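Local coordinates for pumilio domain-containing protein C56F2.08c (Schizosaccharomyces pombe, PDB 6NX5), which probably binds AU-rich elements in the 3' untranslated regions of mRNAs, the chain here being the RNA recognition motif (RRM) domain of the longer PUF protein Puf1, at residues N10-V13 / G14-S17. Sequence-based numbering, arbitrary orientation.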
# COMPACT_ATOMS: atom_id res chain seq x y z
N ASN A 10 5.85 4.43 9.71
CA ASN A 10 6.77 4.89 10.76
C ASN A 10 8.17 4.32 10.56
O ASN A 10 8.81 3.85 11.50
CB ASN A 10 6.27 4.58 12.17
CG ASN A 10 6.94 5.45 13.21
OD1 ASN A 10 7.47 6.50 12.88
ND2 ASN A 10 6.93 5.01 14.47
N LEU A 11 8.63 4.32 9.32
CA LEU A 11 10.04 4.07 9.06
C LEU A 11 10.88 5.24 9.56
O LEU A 11 10.40 6.38 9.61
CB LEU A 11 10.28 3.88 7.57
CG LEU A 11 9.55 2.69 6.99
CD1 LEU A 11 9.72 2.66 5.46
CD2 LEU A 11 10.05 1.41 7.63
N PRO A 12 12.14 5.00 9.93
CA PRO A 12 13.05 6.12 10.18
C PRO A 12 13.17 6.98 8.93
O PRO A 12 13.13 6.48 7.81
CB PRO A 12 14.38 5.43 10.51
CG PRO A 12 13.99 4.10 11.03
CD PRO A 12 12.76 3.70 10.24
N VAL A 13 13.28 8.30 9.13
CA VAL A 13 13.42 9.17 7.97
C VAL A 13 14.66 8.76 7.19
O VAL A 13 15.68 8.37 7.76
CB VAL A 13 13.46 10.65 8.39
CG1 VAL A 13 12.25 10.99 9.25
CG2 VAL A 13 14.75 10.98 9.12
N GLY A 14 14.54 8.79 5.86
CA GLY A 14 15.63 8.38 5.01
C GLY A 14 15.80 6.89 4.81
O GLY A 14 16.78 6.49 4.17
N THR A 15 14.90 6.06 5.33
CA THR A 15 15.02 4.62 5.14
C THR A 15 14.89 4.27 3.66
O THR A 15 13.92 4.66 3.00
CB THR A 15 13.95 3.87 5.94
OG1 THR A 15 14.13 4.12 7.34
CG2 THR A 15 14.06 2.38 5.68
N SER A 16 15.86 3.52 3.15
CA SER A 16 15.89 3.16 1.74
C SER A 16 15.18 1.84 1.49
O SER A 16 14.94 1.03 2.39
CB SER A 16 17.33 3.09 1.25
OG SER A 16 17.97 1.92 1.75
N SER A 17 14.85 1.61 0.21
CA SER A 17 14.21 0.35 -0.14
C SER A 17 15.15 -0.83 0.06
O SER A 17 14.70 -1.93 0.41
CB SER A 17 13.70 0.40 -1.58
OG SER A 17 14.77 0.55 -2.50
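Thr15 bonds twice to the carbonyl of Pro12, closing a type II beta turn that runs from Pro12 to Thr15. The backbone bond of the turn, from Thr15 N to Pro12 O, is 3.1 Å long and bent to 146° at the hydrogen. A shorter bond comes from the side chain, with Thr15 OG1 donating to Pro12 O over 2.6 Å. Both donors stand off the carbonyl plane on the same face. With chi1 at -62° the hydroxyl of Thr15 lies beside its own backbone N, which brings it to the acceptor that N already uses. The same rotation sets OG1 over the face of the proline ring, 3.2 Å from Pro12 CD, while CB of the buried Leu11 packs 3.9 Å from OG1.

Each turn residue suits its place. Pro12 offers its carbonyl and a ring face, Val13 has the extended angles of position i+1 and heads its CB away, so a branched side chain is tolerated, and Gly14, at i+2, takes a positive phi (81°) at which a side chain would strike the preceding carbonyl oxygen. Leu11 and Thr15 also touch Ile20 of helix 17-24, and Ser16 caps that helix. A valine in place of Thr15 would probably leave Pro12 O with the backbone bond alone and the turn less firmly closed. The doubly bonded carbonyl is consistent with a firmly held bend between strand 4-9 and the first helix of the RRM fold.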